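Local coordinates for vacuolar protein sorting-associated protein IST1 (Saccharomyces cerevisiae, PDB 3GGY) that acts late in sorting cargo into multivesicular bodies, regulating recruitment of the ATPase VPS4 to the ESCRT-III complex and restraining its activity, at residues 35-40 with 54-59; 62-67 with 170-175. One frame throughout, in Å; residues are numbered along the deposited sequence.

Interaction 1: residues 35-40 with 54-59; sequences KQSRRQ and HYRVET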
loop_
_atom_site.group_PDB
_atom_site.type_symbol
_atom_site.label_atom_id
_atom_site.label_comp_id
_atom_site.label_asym_id
_atom_site.label_seq_id
_atom_site.Cartn_x
_atom_site.Cartn_y
_atom_site.Cartn_z
ATOM N N LYS A 35 1.331 15.587 -5.034
ATOM C CA LYS A 35 1.207 17.032 -4.881
ATOM C C LYS A 35 1.258 17.707 -6.248
ATOM O O LYS A 35 0.497 18.640 -6.520
ATOM C CB LYS A 35 2.324 17.573 -3.985
ATOM C CG LYS A 35 2.167 19.044 -3.636
ATOM C CD LYS A 35 3.119 19.448 -2.524
ATOM C CE LYS A 35 2.923 20.903 -2.120
ATOM N NZ LYS A 35 3.354 21.846 -3.190
ATOM N N GLN A 36 2.154 17.234 -7.110
ATOM C CA GLN A 36 2.276 17.795 -8.451
ATOM C C GLN A 36 1.005 17.531 -9.253
ATOM O O GLN A 36 0.573 18.371 -10.042
ATOM C CB GLN A 36 3.483 17.192 -9.182
ATOM C CG GLN A 36 3.618 17.644 -10.637
ATOM C CD GLN A 36 4.967 17.288 -11.242
ATOM O OE1 GLN A 36 6.007 17.508 -10.624
ATOM N NE2 GLN A 36 4.957 16.748 -12.458
ATOM N N SER A 37 0.409 16.361 -9.051
ATOM C CA SER A 37 -0.813 16.010 -9.762
ATOM C C SER A 37 -1.951 16.950 -9.391
ATOM O O SER A 37 -2.751 17.329 -10.244
ATOM C CB SER A 37 -1.213 14.567 -9.451
ATOM O OG SER A 37 -0.219 13.667 -9.908
ATOM N N ARG A 38 -2.016 17.326 -8.117
ATOM C CA ARG A 38 -3.056 18.233 -7.651
ATOM C C ARG A 38 -2.894 19.599 -8.323
ATOM O O ARG A 38 -3.876 20.213 -8.731
ATOM C CB ARG A 38 -2.998 18.357 -6.126
ATOM C CG ARG A 38 -3.538 17.111 -5.412
ATOM C CD ARG A 38 -3.344 17.158 -3.902
ATOM N NE ARG A 38 -3.973 16.003 -3.260
ATOM C CZ ARG A 38 -5.244 15.956 -2.874
ATOM N NH1 ARG A 38 -6.036 17.007 -3.048
ATOM N NH2 ARG A 38 -5.735 14.846 -2.342
ATOM N N ARG A 39 -1.653 20.058 -8.451
ATOM C CA ARG A 39 -1.381 21.339 -9.104
ATOM C C ARG A 39 -1.824 21.268 -10.556
ATOM O O ARG A 39 -2.368 22.226 -11.103
ATOM C CB ARG A 39 0.112 21.659 -9.104
ATOM C CG ARG A 39 0.786 21.705 -7.754
ATOM C CD ARG A 39 2.268 21.993 -7.947
ATOM N NE ARG A 39 2.484 23.300 -8.567
ATOM C CZ ARG A 39 3.603 23.663 -9.185
ATOM N NH1 ARG A 39 4.622 22.815 -9.276
ATOM N NH2 ARG A 39 3.709 24.879 -9.705
ATOM N N GLN A 40 -1.568 20.128 -11.185
ATOM C CA GLN A 40 -1.919 19.937 -12.584
ATOM C C GLN A 40 -3.426 19.869 -12.806
ATOM O O GLN A 40 -3.922 20.286 -13.853
ATOM C CB GLN A 40 -1.210 18.688 -13.115
ATOM C CG GLN A 40 0.306 18.792 -12.949
ATOM C CD GLN A 40 1.060 17.547 -13.379
ATOM O OE1 GLN A 40 0.709 16.429 -12.998
ATOM N NE2 GLN A 40 2.116 17.737 -14.166
ATOM N N HIS A 54 -11.227 15.518 -14.511
ATOM C CA HIS A 54 -11.947 14.417 -13.887
ATOM C C HIS A 54 -11.100 13.152 -13.917
ATOM O O HIS A 54 -10.923 12.489 -12.896
ATOM C CB HIS A 54 -13.268 14.170 -14.619
ATOM C CG HIS A 54 -14.209 13.268 -13.885
ATOM N ND1 HIS A 54 -14.058 11.900 -13.852
ATOM C CD2 HIS A 54 -15.307 13.545 -13.142
ATOM C CE1 HIS A 54 -15.024 11.371 -13.121
ATOM N NE2 HIS A 54 -15.795 12.348 -12.678
ATOM N N TYR A 55 -10.584 12.821 -15.095
ATOM C CA TYR A 55 -9.748 11.635 -15.258
ATOM C C TYR A 55 -8.532 11.705 -14.345
ATOM O O TYR A 55 -8.146 10.709 -13.730
ATOM C CB TYR A 55 -9.275 11.515 -16.709
ATOM C CG TYR A 55 -10.343 11.104 -17.699
ATOM C CD1 TYR A 55 -10.224 11.427 -19.052
ATOM C CD2 TYR A 55 -11.452 10.360 -17.296
ATOM C CE1 TYR A 55 -11.183 11.019 -19.979
ATOM C CE2 TYR A 55 -12.415 9.945 -18.215
ATOM C CZ TYR A 55 -12.272 10.278 -19.553
ATOM O OH TYR A 55 -13.207 9.857 -20.471
ATOM N N ARG A 56 -7.935 12.888 -14.256
ATOM C CA ARG A 56 -6.740 13.074 -13.444
ATOM C C ARG A 56 -7.042 12.885 -11.965
ATOM O O ARG A 56 -6.219 12.352 -11.215
ATOM C CB ARG A 56 -6.153 14.464 -13.678
ATOM C CG ARG A 56 -4.695 14.574 -13.292
ATOM C CD ARG A 56 -3.839 13.733 -14.234
ATOM N NE ARG A 56 -2.987 14.563 -15.077
ATOM C CZ ARG A 56 -1.879 15.160 -14.655
ATOM N NH1 ARG A 56 -1.488 15.016 -13.397
ATOM N NH2 ARG A 56 -1.166 15.902 -15.490
ATOM N N VAL A 57 -8.222 13.328 -11.543
ATOM C CA VAL A 57 -8.615 13.176 -10.150
ATOM C C VAL A 57 -8.839 11.700 -9.827
ATOM O O VAL A 57 -8.458 11.224 -8.758
ATOM C CB VAL A 57 -9.888 13.993 -9.849
ATOM C CG1 VAL A 57 -10.466 13.609 -8.498
ATOM C CG2 VAL A 57 -9.537 15.473 -9.867
ATOM N N GLU A 58 -9.447 10.967 -10.751
ATOM C CA GLU A 58 -9.673 9.545 -10.516
ATOM C C GLU A 58 -8.339 8.846 -10.258
ATOM O O GLU A 58 -8.234 8.000 -9.373
ATOM C CB GLU A 58 -10.383 8.922 -11.718
ATOM C CG GLU A 58 -11.738 9.563 -11.990
ATOM C CD GLU A 58 -12.473 8.931 -13.151
ATOM O OE1 GLU A 58 -11.901 8.879 -14.262
ATOM O OE2 GLU A 58 -13.628 8.492 -12.952
ATOM N N THR A 59 -7.320 9.217 -11.024
ATOM C CA THR A 59 -5.993 8.632 -10.876
ATOM C C THR A 59 -5.389 9.054 -9.540
ATOM O O THR A 59 -4.790 8.246 -8.832
ATOM C CB THR A 59 -5.071 9.089 -12.023
ATOM O OG1 THR A 59 -5.627 8.670 -13.276
ATOM C CG2 THR A 59 -3.681 8.490 -11.869
#
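Arg56 reaches across from helix 50-82 and closes both terminal nitrogens of its guanidinium on one acceptor, Gln40 OE1. The main bond runs from Arg56 NH1 to Gln40 OE1 at 2.6 Å and is nearly straight, 163° at the hydrogen; the second, from Arg56 NH2 to Gln40 OE1 at 3.2 Å, is bent and weak. The oxygen lies almost in the guanidinium plane, yet NH1 sits well above the carbonyl plane of the amide, and the two flat groups stand 88° apart. Arginine is long enough to span segments 35-40 and 54-59, whose nearest CA atoms, those of Ser37 and Arg56, are 7.6 Å apart, and bends at chi2 (68°) and chi3 turn its edge to Gln40. Glutamine suits because its chain, extended beyond CG, holds out a neutral amide oxygen. Ser37 flanks the group without bonding to it; its hydroxyl pairs with the carbonyl of Ile33 in its own helix. An alanine at Gln40, lacking the amide, would probably let the guanidinium swing, its shared acceptor gone. The pair bridges helices 8-46 and 50-82, the long hairpin of an ESCRT-III-like fold, while Val57 faces helix 166-179.

Interaction 2: residues 62-67 with 170-175; sequences HDDIHI and DLYLKE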
loop_
_atom_site.group_PDB
_atom_site.type_symbol
_atom_site.label_atom_id
_atom_site.label_comp_id
_atom_site.label_asym_id
_atom_site.label_seq_id
_atom_site.Cartn_x
_atom_site.Cartn_y
_atom_site.Cartn_z
ATOM N N HIS A 62 -6.668 7.080 -6.597
ATOM C CA HIS A 62 -6.013 5.788 -6.474
ATOM C C HIS A 62 -4.591 5.970 -5.952
ATOM O O HIS A 62 -4.121 5.175 -5.136
ATOM C CB HIS A 62 -5.996 5.055 -7.814
ATOM C CG HIS A 62 -5.258 3.756 -7.769
ATOM N ND1 HIS A 62 -3.882 3.680 -7.796
ATOM C CD2 HIS A 62 -5.704 2.484 -7.631
ATOM C CE1 HIS A 62 -3.511 2.417 -7.675
ATOM N NE2 HIS A 62 -4.598 1.671 -7.573
ATOM N N ASP A 63 -3.908 7.014 -6.411
ATOM C CA ASP A 63 -2.545 7.273 -5.952
ATOM C C ASP A 63 -2.505 7.492 -4.441
ATOM O O ASP A 63 -1.595 7.006 -3.770
ATOM C CB ASP A 63 -1.942 8.495 -6.660
ATOM C CG ASP A 63 -1.673 8.248 -8.139
ATOM O OD1 ASP A 63 -1.517 7.077 -8.536
ATOM O OD2 ASP A 63 -1.600 9.236 -8.900
ATOM N N ASP A 64 -3.480 8.231 -3.909
ATOM C CA ASP A 64 -3.536 8.492 -2.472
ATOM C C ASP A 64 -3.809 7.212 -1.682
ATOM O O ASP A 64 -3.241 7.001 -0.611
ATOM C CB ASP A 64 -4.607 9.537 -2.143
ATOM C CG ASP A 64 -4.159 10.959 -2.452
ATOM O OD1 ASP A 64 -2.937 11.191 -2.612
ATOM O OD2 ASP A 64 -5.039 11.846 -2.512
ATOM N N ILE A 65 -4.679 6.357 -2.210
ATOM C CA ILE A 65 -4.991 5.097 -1.540
ATOM C C ILE A 65 -3.741 4.211 -1.522
ATOM O O ILE A 65 -3.451 3.539 -0.528
ATOM C CB ILE A 65 -6.151 4.361 -2.263
ATOM C CG1 ILE A 65 -7.457 5.134 -2.058
ATOM C CG2 ILE A 65 -6.297 2.937 -1.714
ATOM C CD1 ILE A 65 -8.596 4.646 -2.919
ATOM N N HIS A 66 -2.992 4.224 -2.618
ATOM C CA HIS A 66 -1.782 3.420 -2.709
ATOM C C HIS A 66 -0.741 3.913 -1.710
ATOM O O HIS A 66 -0.014 3.123 -1.122
ATOM C CB HIS A 66 -1.206 3.474 -4.121
ATOM C CG HIS A 66 -0.110 2.481 -4.356
ATOM N ND1 HIS A 66 -0.346 1.127 -4.467
ATOM C CD2 HIS A 66 1.227 2.644 -4.487
ATOM C CE1 HIS A 66 0.801 0.498 -4.661
ATOM N NE2 HIS A 66 1.771 1.396 -4.677
ATOM N N ILE A 67 -0.664 5.227 -1.514
ATOM C CA ILE A 67 0.290 5.759 -0.547
ATOM C C ILE A 67 -0.095 5.269 0.851
ATOM O O ILE A 67 0.769 4.925 1.650
ATOM C CB ILE A 67 0.309 7.303 -0.577
ATOM C CG1 ILE A 67 1.007 7.780 -1.853
ATOM C CG2 ILE A 67 1.021 7.839 0.660
ATOM C CD1 ILE A 67 0.785 9.248 -2.161
ATOM N N ASP A 170 -15.882 14.795 -6.788
ATOM C CA ASP A 170 -16.303 16.178 -6.579
ATOM C C ASP A 170 -15.629 16.757 -5.345
ATOM O O ASP A 170 -15.227 17.919 -5.334
ATOM C CB ASP A 170 -17.823 16.282 -6.404
ATOM C CG ASP A 170 -18.576 16.045 -7.694
ATOM O OD1 ASP A 170 -17.963 16.174 -8.776
ATOM O OD2 ASP A 170 -19.789 15.744 -7.621
ATOM N N LEU A 171 -15.506 15.940 -4.303
ATOM C CA LEU A 171 -14.874 16.393 -3.076
ATOM C C LEU A 171 -13.411 16.732 -3.348
ATOM O O LEU A 171 -12.912 17.752 -2.882
ATOM C CB LEU A 171 -14.973 15.314 -1.991
ATOM C CG LEU A 171 -14.349 15.678 -0.642
ATOM C CD1 LEU A 171 -15.037 16.912 -0.079
ATOM C CD2 LEU A 171 -14.490 14.505 0.325
ATOM N N TYR A 172 -12.724 15.881 -4.106
ATOM C CA TYR A 172 -11.323 16.140 -4.435
ATOM C C TYR A 172 -11.175 17.433 -5.241
ATOM O O TYR A 172 -10.248 18.218 -5.019
ATOM C CB TYR A 172 -10.738 14.978 -5.243
ATOM C CG TYR A 172 -9.918 14.011 -4.420
ATOM C CD1 TYR A 172 -10.486 13.313 -3.354
ATOM C CD2 TYR A 172 -8.566 13.798 -4.703
ATOM C CE1 TYR A 172 -9.725 12.426 -2.588
ATOM C CE2 TYR A 172 -7.799 12.913 -3.943
ATOM C CZ TYR A 172 -8.384 12.235 -2.891
ATOM O OH TYR A 172 -7.625 11.376 -2.132
ATOM N N LEU A 173 -12.081 17.647 -6.185
ATOM C CA LEU A 173 -12.031 18.851 -7.003
ATOM C C LEU A 173 -12.181 20.087 -6.117
ATOM O O LEU A 173 -11.454 21.067 -6.278
ATOM C CB LEU A 173 -13.138 18.819 -8.059
ATOM C CG LEU A 173 -12.911 17.795 -9.172
ATOM C CD1 LEU A 173 -14.184 17.595 -9.980
ATOM C CD2 LEU A 173 -11.767 18.265 -10.056
ATOM N N LYS A 174 -13.119 20.033 -5.177
ATOM C CA LYS A 174 -13.346 21.155 -4.276
ATOM C C LYS A 174 -12.145 21.414 -3.369
ATOM O O LYS A 174 -11.801 22.566 -3.096
ATOM C CB LYS A 174 -14.593 20.906 -3.422
ATOM C CG LYS A 174 -15.881 20.840 -4.226
ATOM C CD LYS A 174 -17.078 20.596 -3.328
ATOM C CE LYS A 174 -18.356 20.460 -4.141
ATOM N NZ LYS A 174 -19.541 20.207 -3.267
ATOM N N GLU A 175 -11.493 20.354 -2.900
ATOM C CA GLU A 175 -10.342 20.545 -2.026
ATOM C C GLU A 175 -9.147 21.064 -2.828
ATOM O O GLU A 175 -8.362 21.868 -2.334
ATOM C CB GLU A 175 -10.015 19.242 -1.283
ATOM C CG GLU A 175 -11.225 18.711 -0.510
ATOM C CD GLU A 175 -10.912 17.549 0.416
ATOM O OE1 GLU A 175 -10.019 16.740 0.094
ATOM O OE2 GLU A 175 -11.583 17.440 1.465
#
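Tyr172 extends from helix 166-179 to meet Asp64 of helix 50-82, and the two side chains approach from opposite directions. The tyrosine CB starts from its helix pointing toward the other segment, against Val57. Its chi1 of -100° lies away from the usual staggered values, and this turn directs the ring along the path to the aspartate. The side chain also touches Leu60 and Ile61 of helix 50-82. CE2 comes 3.3 Å from Asp64 OD2, and CZ 3.4 Å from the same oxygen, which lies at the ring edge near its plane. The hydroxyl ends the reach, donating from Tyr172 OH to Asp64 OD2 at 2.7 Å. In this ESCRT-III-like N-terminal domain of IST1, the bond fastens a short helix from late in the chain to the second of the two long hairpin helices. Tyrosine fits because the gap is wide: the nearest CA atoms of the two segments, of Asp64 and Tyr172, are 11.1 Å apart, and a rigid ring with a polar tip covers most of it. The carboxylate is turned 40° from the ring plane and receives the hydroxyl on the anti lone pair of OD2. Aspartate suits the other side because its short carboxylate can take the phenol hydroxyl and also carry a charge for Arg38 of helix 8-46, whose positive charge would be expected to offset its own.

How the interactions relate
Interactions 1 and 2 are centred about 8 Å apart and share helix 50-82, which in interaction 1 meets helix 8-46 and in interaction 2 meets helix 166-179. They meet through Arg38: although it takes no part in the bonding of interaction 1, it leaves segment 35-40 to form a salt bridge from Arg38 NH2 to Asp64 OD2 at 3.1 Å. The same nitrogen lies 3.2 Å from Tyr172 CE2. A second, apolar link comes from Val57, whose CG1 is 3.5 Å from Tyr172 CB and whose CG2 is 3.6 Å from Leu173 CD2. Polar and apolar contacts thus join three helices within the Ist1 family region.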